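Local coordinates for aggregation suppressing protein (Salmonella enterica subsp. enterica serovar Typhimurium, PDB 4ZJ9), which probably acts as a small heat-shock chaperone of the Hsp20 family that suppresses protein aggregation under stress and assembles into oligomers, at residues Val61-Leu71 and Arg103-Phe111. Numbering follows the deposited sequence.
Sequences VSVPGWKEEEL and RKADFQLSF
W66 is clamped between K104 and F107, one on each face of the indole. F107 presents its ring edge, a T-shaped pair with planes at 82° and CE1 3.6 Å from W66 CZ2. The CG of F107 sits between its backbone N and carbonyl carbon (chi1 64°), which turns the ring toward W66, V63 and L71. There its CZ also meets V63 CG1 and L71 CD2, each at 3.8 Å. Further along strand 107-112, V61 CG1 and L109 CD1 touch tip to tip. This end is tight and apolar; P45 packs on V61 and F107, and L124 of strand 118-125 on V63 and L71.

Toward the other face of W66 comes the lysine. K104 CE lies over the six-membered ring, 3.9 Å from its centroid, and NZ rides above the five-membered ring as a cation-pi partner. From there NZ reaches E70 OE1 at 2.8 Å on the syn lone pair, a salt bridge, and G65 O at 3.0 Å from above the carbonyl plane. The anti lone pair of OE1 takes K67 N, while OE2 is held by T87, so the carboxylate is fixed from several sides.

Toward solvent, where K104 is partly exposed and A105 and D106 exposed, the contact thins out: A105 O lies in plane at the indole edge, 3.4 Å from W66 CZ2, whereas D106 OD1, bonded to H86 N, approaches W66 CH2 only at 4.1 Å. The contact thus ties the two sheets of the alpha-crystallin beta-sandwich together, with a lysine-glutamate bridge flanking the W66-F107 pair.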
ATOM      1  N   VAL A  61      -8.873   1.962  -3.355  1.00 26.28           N
ATOM      2  CA  VAL A  61      -8.033   1.042  -4.080  1.00 27.39           C
ATOM      3  C   VAL A  61      -6.654   0.976  -3.409  1.00 27.78           C
ATOM      4  O   VAL A  61      -6.055   1.999  -3.104  1.00 29.37           O
ATOM      5  CB  VAL A  61      -7.873   1.492  -5.537  1.00 28.67           C
ATOM      6  CG1 VAL A  61      -7.152   0.424  -6.364  1.00 30.65           C
ATOM      7  CG2 VAL A  61      -9.235   1.750  -6.128  1.00 31.90           C
ATOM      8  N   SER A  62      -6.179  -0.257  -3.197  1.00 28.64           N
ATOM      9  CA  SER A  62      -4.852  -0.507  -2.574  1.00 28.30           C
ATOM     10  C   SER A  62      -3.772  -0.332  -3.657  1.00 31.81           C
ATOM     11  O   SER A  62      -3.729  -1.117  -4.597  1.00 32.66           O
ATOM     12  CB  SER A  62      -4.729  -1.909  -1.997  1.00 30.77           C
ATOM     13  OG  SER A  62      -3.443  -2.053  -1.315  1.00 32.40           O
ATOM     14  N   VAL A  63      -2.967   0.728  -3.551  1.00 30.70           N
ATOM     15  CA  VAL A  63      -1.994   1.044  -4.568  1.00 32.31           C
ATOM     16  C   VAL A  63      -0.646   1.440  -3.895  1.00 31.56           C
ATOM     17  O   VAL A  63      -0.144   2.553  -4.099  1.00 32.38           O
ATOM     18  CB  VAL A  63      -2.472   2.134  -5.541  1.00 31.42           C
ATOM     19  CG1 VAL A  63      -3.502   1.548  -6.522  1.00 37.18           C
ATOM     20  CG2 VAL A  63      -2.971   3.308  -4.779  1.00 33.22           C
ATOM     21  N   PRO A  64      -0.039   0.504  -3.117  1.00 30.37           N
ATOM     22  CA  PRO A  64       1.175   0.917  -2.383  1.00 29.26           C
ATOM     23  C   PRO A  64       2.306   1.102  -3.382  1.00 32.53           C
ATOM     24  O   PRO A  64       2.372   0.358  -4.381  1.00 30.87           O
ATOM     25  CB  PRO A  64       1.404  -0.242  -1.442  1.00 31.75           C
ATOM     26  CG  PRO A  64       0.737  -1.439  -2.079  1.00 33.40           C
ATOM     27  CD  PRO A  64      -0.474  -0.835  -2.736  1.00 33.47           C
ATOM     28  N   GLY A  65       3.147   2.109  -3.151  1.00 34.91           N
ATOM     29  CA  GLY A  65       4.229   2.423  -4.074  1.00 37.54           C
ATOM     30  C   GLY A  65       3.893   3.147  -5.364  1.00 36.24           C
ATOM     31  O   GLY A  65       4.784   3.499  -6.169  1.00 37.10           O
ATOM     32  N   TRP A  66       2.612   3.318  -5.622  1.00 34.46           N
ATOM     33  CA  TRP A  66       2.177   4.054  -6.839  1.00 36.52           C
ATOM     34  C   TRP A  66       2.285   5.552  -6.620  1.00 36.07           C
ATOM     35  O   TRP A  66       1.944   6.032  -5.514  1.00 35.85           O
ATOM     36  CB  TRP A  66       0.740   3.664  -7.219  1.00 34.71           C
ATOM     37  CG  TRP A  66       0.648   2.312  -7.795  1.00 32.10           C
ATOM     38  CD1 TRP A  66       0.590   1.140  -7.135  1.00 34.57           C
ATOM     39  CD2 TRP A  66       0.613   2.008  -9.182  1.00 30.42           C
ATOM     40  NE1 TRP A  66       0.515   0.114  -8.004  1.00 35.41           N
ATOM     41  CE2 TRP A  66       0.512   0.622  -9.290  1.00 33.62           C
ATOM     42  CE3 TRP A  66       0.689   2.784 -10.332  1.00 36.34           C
ATOM     43  CZ2 TRP A  66       0.477  -0.026 -10.494  1.00 37.44           C
ATOM     44  CZ3 TRP A  66       0.654   2.138 -11.557  1.00 42.53           C
ATOM     45  CH2 TRP A  66       0.533   0.733 -11.627  1.00 37.51           C
ATOM     46  N   LYS A  67       2.780   6.265  -7.648  1.00 37.92           N
ATOM     47  CA  LYS A  67       2.880   7.728  -7.654  1.00 39.04           C
ATOM     48  C   LYS A  67       1.667   8.369  -8.367  1.00 37.27           C
ATOM     49  O   LYS A  67       0.978   7.733  -9.164  1.00 40.33           O
ATOM     50  CB  LYS A  67       4.177   8.203  -8.311  1.00 47.16           C
ATOM     51  CG  LYS A  67       5.471   7.868  -7.554  1.00 53.01           C
ATOM     52  CD  LYS A  67       6.694   8.255  -8.374  1.00 63.35           C
ATOM     53  N   GLU A  68       1.416   9.640  -8.058  1.00 42.00           N
ATOM     54  CA  GLU A  68       0.222  10.307  -8.576  1.00 47.12           C
ATOM     55  C   GLU A  68       0.314  10.349 -10.078  1.00 45.71           C
ATOM     56  O   GLU A  68      -0.654  10.097 -10.777  1.00 46.62           O
ATOM     57  CB  GLU A  68      -0.043  11.698  -7.959  1.00 49.48           C
ATOM     58  CG  GLU A  68       0.874  12.840  -8.393  1.00 59.65           C
ATOM     59  CD  GLU A  68       0.691  14.154  -7.565  1.00 64.20           C
ATOM     60  OE1 GLU A  68      -0.319  14.322  -6.844  1.00 58.50           O
ATOM     61  OE2 GLU A  68       1.584  15.035  -7.614  1.00 71.25           O
ATOM     62  N   GLU A  69       1.493  10.564 -10.599  1.00 48.83           N
ATOM     63  CA  GLU A  69       1.631  10.583 -12.084  1.00 54.59           C
ATOM     64  C   GLU A  69       1.366   9.236 -12.800  1.00 50.03           C
ATOM     65  O   GLU A  69       1.194   9.208 -14.004  1.00 49.57           O
ATOM     66  CB  GLU A  69       3.011  11.129 -12.523  1.00 63.55           C
ATOM     67  CG  GLU A  69       4.199  10.337 -12.018  1.00 65.96           C
ATOM     68  CD  GLU A  69       4.686  10.824 -10.665  1.00 73.30           C
ATOM     69  OE1 GLU A  69       3.912  11.495  -9.907  1.00 68.28           O
ATOM     70  OE2 GLU A  69       5.857  10.518 -10.364  1.00 86.30           O
ATOM     71  N   GLU A  70       1.374   8.118 -12.069  1.00 41.67           N
ATOM     72  CA  GLU A  70       1.129   6.791 -12.683  1.00 39.20           C
ATOM     73  C   GLU A  70      -0.351   6.399 -12.665  1.00 42.01           C
ATOM     74  O   GLU A  70      -0.739   5.323 -13.247  1.00 41.41           O
ATOM     75  CB  GLU A  70       1.872   5.728 -11.874  1.00 41.63           C
ATOM     76  CG  GLU A  70       3.376   5.952 -11.741  1.00 45.40           C
ATOM     77  CD  GLU A  70       4.049   4.833 -10.940  1.00 52.40           C
ATOM     78  OE1 GLU A  70       3.872   4.832  -9.694  1.00 47.05           O
ATOM     79  OE2 GLU A  70       4.737   3.942 -11.517  1.00 52.16           O
ATOM     80  N   LEU A  71      -1.180   7.259 -12.053  1.00 50.22           N
ATOM     81  CA  LEU A  71      -2.577   6.947 -11.809  1.00 44.66           C
ATOM     82  C   LEU A  71      -3.488   7.891 -12.534  1.00 49.94           C
ATOM     83  O   LEU A  71      -3.243   9.093 -12.541  1.00 49.10           O
ATOM     84  CB  LEU A  71      -2.890   6.934 -10.293  1.00 43.19           C
ATOM     85  CG  LEU A  71      -2.171   5.877  -9.454  1.00 44.17           C
ATOM     86  CD1 LEU A  71      -2.324   6.125  -7.944  1.00 42.57           C
ATOM     87  CD2 LEU A  71      -2.651   4.483  -9.831  1.00 44.40           C
ATOM     88  N   ARG A 103       5.213  -6.920  -5.970  1.00 53.53           N
ATOM     89  CA  ARG A 103       4.987  -6.915  -7.423  1.00 64.07           C
ATOM     90  C   ARG A 103       4.114  -5.692  -7.752  1.00 56.05           C
ATOM     91  O   ARG A 103       3.190  -5.373  -7.010  1.00 52.66           O
ATOM     92  CB  ARG A 103       4.346  -8.261  -7.895  1.00 70.98           C
ATOM     93  CG  ARG A 103       5.249  -9.485  -7.617  1.00 78.73           C
ATOM     94  CD  ARG A 103       4.660 -10.835  -8.013  1.00 84.56           C
ATOM     95  N   LYS A 104       4.475  -4.971  -8.808  1.00 53.95           N
ATOM     96  CA  LYS A 104       3.752  -3.781  -9.230  1.00 60.64           C
ATOM     97  C   LYS A 104       3.479  -3.958 -10.756  1.00 59.64           C
ATOM     98  O   LYS A 104       4.396  -4.116 -11.566  1.00 60.42           O
ATOM     99  CB  LYS A 104       4.572  -2.528  -8.891  1.00 69.15           C
ATOM    100  CG  LYS A 104       3.820  -1.192  -8.990  1.00 69.44           C
ATOM    101  CD  LYS A 104       4.749   0.003  -8.726  1.00 65.05           C
ATOM    102  CE  LYS A 104       4.388   1.238  -9.542  1.00 62.77           C
ATOM    103  NZ  LYS A 104       5.079   2.429  -8.949  1.00 60.25           N
ATOM    104  N   ALA A 105       2.205  -4.029 -11.091  1.00 54.61           N
ATOM    105  CA  ALA A 105       1.744  -4.310 -12.427  1.00 53.88           C
ATOM    106  C   ALA A 105       0.639  -3.341 -12.785  1.00 52.97           C
ATOM    107  O   ALA A 105      -0.187  -3.005 -11.935  1.00 51.94           O
ATOM    108  CB  ALA A 105       1.230  -5.743 -12.489  1.00 60.48           C
ATOM    109  N   ASP A 106       0.639  -2.903 -14.038  1.00 53.37           N
ATOM    110  CA  ASP A 106      -0.373  -1.995 -14.557  1.00 57.63           C
ATOM    111  C   ASP A 106      -1.747  -2.629 -14.397  1.00 59.48           C
ATOM    112  O   ASP A 106      -1.895  -3.864 -14.436  1.00 53.06           O
ATOM    113  CB  ASP A 106      -0.086  -1.691 -16.039  1.00 63.33           C
ATOM    114  CG  ASP A 106       1.219  -0.938 -16.247  1.00 61.09           C
ATOM    115  OD1 ASP A 106       1.844  -0.603 -15.221  1.00 59.12           O
ATOM    116  OD2 ASP A 106       1.593  -0.638 -17.408  1.00 67.08           O
ATOM    117  N   PHE A 107      -2.769  -1.799 -14.202  1.00 54.20           N
ATOM    118  CA  PHE A 107      -4.113  -2.312 -13.992  1.00 48.83           C
ATOM    119  C   PHE A 107      -5.154  -1.350 -14.529  1.00 50.33           C
ATOM    120  O   PHE A 107      -4.844  -0.210 -14.865  1.00 44.84           O
ATOM    121  CB  PHE A 107      -4.365  -2.520 -12.507  1.00 49.67           C
ATOM    122  CG  PHE A 107      -4.329  -1.247 -11.706  1.00 47.15           C
ATOM    123  CD1 PHE A 107      -3.145  -0.793 -11.135  1.00 45.86           C
ATOM    124  CD2 PHE A 107      -5.491  -0.525 -11.491  1.00 45.31           C
ATOM    125  CE1 PHE A 107      -3.137   0.366 -10.371  1.00 41.98           C
ATOM    126  CE2 PHE A 107      -5.487   0.619 -10.720  1.00 41.71           C
ATOM    127  CZ  PHE A 107      -4.293   1.090 -10.204  1.00 42.71           C
ATOM    128  N   GLN A 108      -6.379  -1.828 -14.625  1.00 50.56           N
ATOM    129  CA  GLN A 108      -7.495  -1.008 -14.946  1.00 57.29           C
ATOM    130  C   GLN A 108      -8.721  -1.589 -14.277  1.00 55.82           C
ATOM    131  O   GLN A 108      -9.102  -2.758 -14.493  1.00 58.33           O
ATOM    132  CB  GLN A 108      -7.709  -0.870 -16.448  1.00 64.15           C
ATOM    133  CG  GLN A 108      -8.560   0.356 -16.748  1.00 74.59           C
ATOM    134  CD  GLN A 108      -9.526   0.150 -17.878  1.00 76.46           C
ATOM    135  OE1 GLN A 108     -10.449  -0.666 -17.769  1.00 79.06           O
ATOM    136  NE2 GLN A 108      -9.322   0.881 -18.971  1.00 78.80           N
ATOM    137  N   LEU A 109      -9.302  -0.750 -13.422  1.00 45.11           N
ATOM    138  CA  LEU A 109     -10.520  -1.038 -12.744  1.00 48.21           C
ATOM    139  C   LEU A 109     -11.599  -0.190 -13.407  1.00 46.72           C
ATOM    140  O   LEU A 109     -11.321   0.885 -13.837  1.00 46.43           O
ATOM    141  CB  LEU A 109     -10.374  -0.735 -11.260  1.00 48.20           C
ATOM    142  CG  LEU A 109      -9.308  -1.552 -10.545  1.00 52.49           C
ATOM    143  CD1 LEU A 109      -9.334  -1.139  -9.105  1.00 53.15           C
ATOM    144  CD2 LEU A 109      -9.587  -3.055 -10.626  1.00 51.91           C
ATOM    145  N   SER A 110     -12.814  -0.722 -13.517  1.00 49.08           N
ATOM    146  CA  SER A 110     -13.959  -0.039 -14.175  1.00 47.80           C
ATOM    147  C   SER A 110     -15.175  -0.170 -13.323  1.00 45.68           C
ATOM    148  O   SER A 110     -15.472  -1.266 -12.800  1.00 48.70           O
ATOM    149  CB  SER A 110     -14.200  -0.652 -15.540  1.00 53.80           C
ATOM    150  OG  SER A 110     -13.276  -0.092 -16.466  1.00 58.67           O
ATOM    151  N   PHE A 111     -15.837   0.937 -13.061  1.00 45.18           N
ATOM    152  CA  PHE A 111     -17.080   0.904 -12.243  1.00 46.97           C
ATOM    153  C   PHE A 111     -18.143   1.709 -12.905  1.00 50.22           C
ATOM    154  O   PHE A 111     -17.944   2.892 -13.192  1.00 49.91           O
ATOM    155  CB  PHE A 111     -16.837   1.413 -10.801  1.00 51.48           C
ATOM    156  CG  PHE A 111     -15.697   0.719 -10.098  1.00 50.83           C
ATOM    157  CD1 PHE A 111     -14.383   1.138 -10.307  1.00 49.37           C
ATOM    158  CD2 PHE A 111     -15.940  -0.382  -9.271  1.00 57.27           C
ATOM    159  CE1 PHE A 111     -13.327   0.489  -9.693  1.00 55.39           C
ATOM    160  CE2 PHE A 111     -14.889  -1.035  -8.648  1.00 59.61           C
ATOM    161  CZ  PHE A 111     -13.573  -0.610  -8.869  1.00 57.08           C
TER